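Local structure of glucoamylase (Thermoanaerobacterium thermosaccharolyticum, 1LF6) at residues L109-K114 and I120-F125; E530-S535 and L556-S561. The protein hydrolyses terminal alpha-1,4-linked glucose residues from the non-reducing ends of glucan chains, as a bacterial glucoamylase of glycoside hydrolase family 15. All coordinates share one frame; numbering follows the deposited sequence.

Interaction 1: L109-K114 and I120-F125; sequences LVNTDK and ITKDIF
L109 and K122 face each other as an antiparallel hydrogen-bonded pair. L109 N gives to K122 O at 2.9 Å. The return bond from K122 N to L109 O is shorter, 2.7 Å. N111 and I120 form the next hydrogen-bonded pair. N111 N reaches I120 O at 2.8 Å and is nearly straight at hydrogen, 176°. I120 N closes the ring by giving to N111 O. Between them V110 and T121 make a non-hydrogen-bonded pair, and V110 CG2 lies 4.2 Å from T121 CG2. T121 CA makes a bent CA-H...O contact with L109 O, 3.2 Å away.

L109, N111, I120, K122 and I124 lie on one face. There L109 CD1 meets I124 CD1 at 3.9 Å, the two branches passing obliquely. The K122 chain sets out beside its own backbone N (chi1 -50°) and then runs extended, which carries CE and NZ across to the ND2 of N111, the two side chains crossing at a slant. N111 ND2 and K122 NZ are 3.9 Å apart and do not bond to each other. Both donors turn to G57 O and to the E89 carboxylate, with a salt bridge from K122. S95 OG pairs with N111 OD1. L54 of strand 51-55 packs on L109 and I124.

The contact joins the two strands of the hairpin 107-113/118-126 in the N-terminal beta domain. The buried face is mixed: apolar at L109, I120 and I124, polar at N111 and K122, where shared acceptors probably offset the cost of burying a lysine.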
loop_
_atom_site.group_PDB
_atom_site.type_symbol
_atom_site.label_atom_id
_atom_site.label_comp_id
_atom_site.label_asym_id
_atom_site.label_seq_id
_atom_site.Cartn_x
_atom_site.Cartn_y
_atom_site.Cartn_z
ATOM N N LEU A 109 12.204 -4.679 -16.175
ATOM C CA LEU A 109 11.107 -4.183 -16.998
ATOM C C LEU A 109 11.513 -4.209 -18.463
ATOM O O LEU A 109 12.623 -3.815 -18.819
ATOM C CB LEU A 109 10.748 -2.749 -16.600
ATOM C CG LEU A 109 10.054 -2.524 -15.254
ATOM C CD1 LEU A 109 10.063 -1.037 -14.913
ATOM C CD2 LEU A 109 8.638 -3.055 -15.321
ATOM N N VAL A 110 10.614 -4.688 -19.307
ATOM C CA VAL A 110 10.870 -4.728 -20.734
ATOM C C VAL A 110 9.746 -3.947 -21.384
ATOM O O VAL A 110 8.600 -4.392 -21.395
ATOM C CB VAL A 110 10.871 -6.172 -21.284
ATOM C CG1 VAL A 110 11.102 -6.156 -22.791
ATOM C CG2 VAL A 110 11.958 -6.982 -20.604
ATOM N N ASN A 111 10.074 -2.767 -21.901
ATOM C CA ASN A 111 9.079 -1.923 -22.553
ATOM C C ASN A 111 9.273 -1.969 -24.058
ATOM O O ASN A 111 10.315 -1.555 -24.574
ATOM C CB ASN A 111 9.192 -0.481 -22.048
ATOM C CG ASN A 111 9.033 -0.382 -20.542
ATOM O OD1 ASN A 111 8.400 -1.232 -19.921
ATOM N ND2 ASN A 111 9.599 0.663 -19.952
ATOM N N THR A 112 8.264 -2.482 -24.752
ATOM C CA THR A 112 8.313 -2.609 -26.200
ATOM C C THR A 112 7.393 -1.616 -26.893
ATOM O O THR A 112 6.171 -1.667 -26.734
ATOM C CB THR A 112 7.915 -4.032 -26.648
ATOM O OG1 THR A 112 8.796 -4.986 -26.044
ATOM C CG2 THR A 112 8.007 -4.163 -28.157
ATOM N N ASP A 113 7.998 -0.716 -27.661
ATOM C CA ASP A 113 7.270 0.302 -28.412
ATOM C C ASP A 113 6.052 -0.303 -29.098
ATOM O O ASP A 113 6.154 -1.337 -29.752
ATOM C CB ASP A 113 8.202 0.928 -29.453
ATOM C CG ASP A 113 7.500 1.932 -30.350
ATOM O OD1 ASP A 113 6.627 2.675 -29.853
ATOM O OD2 ASP A 113 7.835 1.990 -31.553
ATOM N N LYS A 114 4.898 0.336 -28.936
ATOM C CA LYS A 114 3.667 -0.150 -29.550
ATOM C C LYS A 114 3.794 -0.207 -31.070
ATOM O O LYS A 114 3.089 -0.969 -31.735
ATOM C CB LYS A 114 2.491 0.754 -29.173
ATOM C CG LYS A 114 2.086 0.691 -27.709
ATOM C CD LYS A 114 0.903 1.611 -27.439
ATOM C CE LYS A 114 0.473 1.558 -25.984
ATOM N NZ LYS A 114 -0.627 2.526 -25.716
ATOM N N ILE A 120 13.142 -0.971 -24.514
ATOM C CA ILE A 120 13.973 -0.537 -23.401
ATOM C C ILE A 120 13.859 -1.557 -22.275
ATOM O O ILE A 120 12.756 -1.921 -21.864
ATOM C CB ILE A 120 13.537 0.852 -22.876
ATOM C CG1 ILE A 120 13.653 1.894 -23.993
ATOM C CG2 ILE A 120 14.404 1.257 -21.693
ATOM C CD1 ILE A 120 13.266 3.305 -23.571
ATOM N N THR A 121 15.001 -2.026 -21.786
ATOM C CA THR A 121 15.012 -3.005 -20.707
ATOM C C THR A 121 15.640 -2.378 -19.468
ATOM O O THR A 121 16.687 -1.736 -19.554
ATOM C CB THR A 121 15.806 -4.261 -21.114
ATOM O OG1 THR A 121 15.212 -4.830 -22.287
ATOM C CG2 THR A 121 15.796 -5.295 -19.991
ATOM N N LYS A 122 14.996 -2.560 -18.317
ATOM C CA LYS A 122 15.499 -1.976 -17.081
ATOM C C LYS A 122 15.709 -2.972 -15.943
ATOM O O LYS A 122 15.048 -4.002 -15.863
ATOM C CB LYS A 122 14.543 -0.878 -16.598
ATOM C CG LYS A 122 14.164 0.155 -17.652
ATOM C CD LYS A 122 13.065 1.081 -17.131
ATOM C CE LYS A 122 12.709 2.157 -18.144
ATOM N NZ LYS A 122 11.609 3.044 -17.653
ATOM N N ASP A 123 16.644 -2.632 -15.065
ATOM C CA ASP A 123 16.970 -3.423 -13.885
ATOM C C ASP A 123 16.910 -2.392 -12.777
ATOM O O ASP A 123 17.712 -1.455 -12.762
ATOM C CB ASP A 123 18.385 -3.997 -13.995
ATOM C CG ASP A 123 18.444 -5.250 -14.840
ATOM O OD1 ASP A 123 17.594 -5.385 -15.743
ATOM O OD2 ASP A 123 19.343 -6.100 -14.611
ATOM N N ILE A 124 15.960 -2.556 -11.862
ATOM C CA ILE A 124 15.779 -1.592 -10.784
ATOM C C ILE A 124 15.834 -2.178 -9.379
ATOM O O ILE A 124 15.219 -3.205 -9.097
ATOM C CB ILE A 124 14.433 -0.853 -10.964
ATOM C CG1 ILE A 124 14.391 -0.214 -12.359
ATOM C CG2 ILE A 124 14.254 0.206 -9.875
ATOM C CD1 ILE A 124 13.029 0.317 -12.753
ATOM N N PHE A 125 16.565 -1.495 -8.502
ATOM C CA PHE A 125 16.723 -1.897 -7.108
ATOM C C PHE A 125 17.481 -0.787 -6.392
ATOM O O PHE A 125 17.798 0.235 -6.993
ATOM C CB PHE A 125 17.491 -3.220 -7.013
ATOM C CG PHE A 125 18.884 -3.156 -7.570
ATOM C CD1 PHE A 125 19.968 -2.864 -6.745
ATOM C CD2 PHE A 125 19.114 -3.369 -8.927
ATOM C CE1 PHE A 125 21.259 -2.787 -7.265
ATOM C CE2 PHE A 125 20.398 -3.293 -9.454
ATOM C CZ PHE A 125 21.474 -3.001 -8.623
#

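Interaction 2: E530-S535 and L556-S561; sequences EIVDPS and LKVVDS
V532 holds CG1 beside its backbone N (chi1 -67°), while V558 on the helix sets CG1 anti to its own N (chi1 177°). These rotations bring the two methyls together, with V532 CG1 3.7 Å from V558 CG1. The side chains cross at a slant. V559, the next residue on the helix, adds a second touch: its CG2 comes within 4.2 Å of V532 CB. The other V559 branch leans to the proline, with CG1 4.4 Å from P534 CB. V532 thus rests against two neighbouring helix valines, and P534 makes a looser contact at the side. All four residues are buried, and the touching groups are purely aliphatic.

Polar bonds shape each segment separately. The CB of D533 points away from the helix, and its OD1 takes two donors from S535. The backbone N of S535 reaches D533 OD1 at 2.7 Å, on the anti side of the carboxylate but out of its plane. S535 OG reaches the same D533 OD1 at 2.6 Å from above the plane. Both donors approach from the same face, which ties OD1 to S535 across the proline. On the helix, S561 OG bonds to K557 O at 2.7 Å. S561 N gives to that oxygen too, from the opposite face.

Y501 packs on both V532 and V558, and L602 of helix 600-612 touches P534. D533 OD2 accepts from W437 NE1, and S535 OG is bonded to R436 NE. The P534 side chain lies about 10 Å from that of E435, the probable proton acceptor. The bond from S535 N to D533 OD1 defines an Asx turn, here in a loop packed on helix 550-562 within the family 15 catalytic domain.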
loop_
_atom_site.group_PDB
_atom_site.type_symbol
_atom_site.label_atom_id
_atom_site.label_comp_id
_atom_site.label_asym_id
_atom_site.label_seq_id
_atom_site.Cartn_x
_atom_site.Cartn_y
_atom_site.Cartn_z
ATOM N N GLU A 530 -31.798 -2.027 4.605
ATOM C CA GLU A 530 -31.541 -2.256 3.181
ATOM C C GLU A 530 -30.058 -2.515 2.930
ATOM O O GLU A 530 -29.671 -2.945 1.843
ATOM C CB GLU A 530 -31.916 -1.027 2.342
ATOM C CG GLU A 530 -33.366 -0.569 2.372
ATOM C CD GLU A 530 -33.575 0.658 1.496
ATOM O OE1 GLU A 530 -33.366 0.553 0.269
ATOM O OE2 GLU A 530 -33.937 1.734 2.025
ATOM N N ILE A 531 -29.229 -2.246 3.931
ATOM C CA ILE A 531 -27.784 -2.382 3.761
ATOM C C ILE A 531 -27.114 -3.573 4.428
ATOM O O ILE A 531 -27.155 -3.710 5.655
ATOM C CB ILE A 531 -27.073 -1.109 4.272
ATOM C CG1 ILE A 531 -27.820 0.142 3.777
ATOM C CG2 ILE A 531 -25.630 -1.098 3.824
ATOM C CD1 ILE A 531 -27.881 0.297 2.261
ATOM N N VAL A 532 -26.499 -4.435 3.620
ATOM C CA VAL A 532 -25.774 -5.590 4.146
ATOM C C VAL A 532 -24.290 -5.400 3.837
ATOM O O VAL A 532 -23.928 -4.671 2.911
ATOM C CB VAL A 532 -26.292 -6.938 3.562
ATOM C CG1 VAL A 532 -27.708 -7.184 4.051
ATOM C CG2 VAL A 532 -26.226 -6.941 2.040
ATOM N N ASP A 533 -23.438 -6.052 4.621
ATOM C CA ASP A 533 -21.988 -5.903 4.507
ATOM C C ASP A 533 -21.319 -7.241 4.857
ATOM O O ASP A 533 -21.587 -7.815 5.911
ATOM C CB ASP A 533 -21.574 -4.808 5.499
ATOM C CG ASP A 533 -20.101 -4.456 5.435
ATOM O OD1 ASP A 533 -19.265 -5.366 5.255
ATOM O OD2 ASP A 533 -19.782 -3.255 5.594
ATOM N N PRO A 534 -20.440 -7.756 3.979
ATOM C CA PRO A 534 -19.776 -9.034 4.261
ATOM C C PRO A 534 -18.913 -9.033 5.520
ATOM O O PRO A 534 -18.473 -10.090 5.975
ATOM C CB PRO A 534 -18.965 -9.291 2.995
ATOM C CG PRO A 534 -18.715 -7.934 2.467
ATOM C CD PRO A 534 -20.019 -7.227 2.673
ATOM N N SER A 535 -18.686 -7.848 6.082
ATOM C CA SER A 535 -17.884 -7.708 7.292
ATOM C C SER A 535 -18.470 -8.482 8.467
ATOM O O SER A 535 -17.778 -8.730 9.455
ATOM C CB SER A 535 -17.760 -6.228 7.681
ATOM O OG SER A 535 -17.093 -5.488 6.673
ATOM N N LEU A 556 -25.584 -14.805 4.728
ATOM C CA LEU A 556 -24.818 -15.218 3.562
ATOM C C LEU A 556 -25.701 -15.215 2.306
ATOM O O LEU A 556 -25.275 -14.775 1.235
ATOM C CB LEU A 556 -24.254 -16.620 3.808
ATOM C CG LEU A 556 -22.744 -16.870 3.791
ATOM C CD1 LEU A 556 -21.994 -15.750 4.472
ATOM C CD2 LEU A 556 -22.460 -18.202 4.482
ATOM N N LYS A 557 -26.931 -15.708 2.445
ATOM C CA LYS A 557 -27.865 -15.763 1.322
ATOM C C LYS A 557 -28.167 -14.376 0.778
ATOM O O LYS A 557 -28.189 -14.169 -0.433
ATOM C CB LYS A 557 -29.184 -16.420 1.736
ATOM C CG LYS A 557 -29.057 -17.842 2.246
ATOM C CD LYS A 557 -30.435 -18.473 2.418
ATOM C CE LYS A 557 -30.354 -19.792 3.162
ATOM N NZ LYS A 557 -29.909 -19.600 4.574
ATOM N N VAL A 558 -28.408 -13.428 1.677
ATOM C CA VAL A 558 -28.714 -12.064 1.274
ATOM C C VAL A 558 -27.490 -11.372 0.681
ATOM O O VAL A 558 -27.592 -10.644 -0.313
ATOM C CB VAL A 558 -29.241 -11.247 2.476
ATOM C CG1 VAL A 558 -29.488 -9.815 2.066
ATOM C CG2 VAL A 558 -30.527 -11.875 2.998
ATOM N N VAL A 559 -26.332 -11.592 1.295
ATOM C CA VAL A 559 -25.100 -10.995 0.807
ATOM C C VAL A 559 -24.760 -11.483 -0.604
ATOM O O VAL A 559 -24.443 -10.681 -1.479
ATOM C CB VAL A 559 -23.922 -11.308 1.753
ATOM C CG1 VAL A 559 -22.603 -10.967 1.085
ATOM C CG2 VAL A 559 -24.083 -10.510 3.041
ATOM N N ASP A 560 -24.825 -12.793 -0.828
ATOM C CA ASP A 560 -24.505 -13.325 -2.146
ATOM C C ASP A 560 -25.540 -12.971 -3.214
ATOM O O ASP A 560 -25.222 -12.916 -4.403
ATOM C CB ASP A 560 -24.315 -14.842 -2.081
ATOM C CG ASP A 560 -23.052 -15.233 -1.326
ATOM O OD1 ASP A 560 -22.204 -14.341 -1.110
ATOM O OD2 ASP A 560 -22.903 -16.418 -0.971
ATOM N N SER A 561 -26.774 -12.717 -2.792
ATOM C CA SER A 561 -27.833 -12.361 -3.734
ATOM C C SER A 561 -27.774 -10.886 -4.108
ATOM O O SER A 561 -28.302 -10.481 -5.134
ATOM C CB SER A 561 -29.210 -12.652 -3.130
ATOM O OG SER A 561 -29.346 -14.027 -2.840
#

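How the interactions relate
The two contacts belong to different parts of the chain. Interaction 1 lies in the N-terminal beta domain and interaction 2 in the glycoside hydrolase family 15 region. Their centres are 44 Å apart, and they share no element. Both are buried, yet they are built differently. The strands of interaction 1 are joined by backbone hydrogen bonds, with side chains packing above and below. The loop and helix of interaction 2 meet through aliphatic side chains alone, over a smaller area, 180 against 345 Å². Interaction 1 is away from the annotated sites, whereas interaction 2 comes near the probable catalytic base.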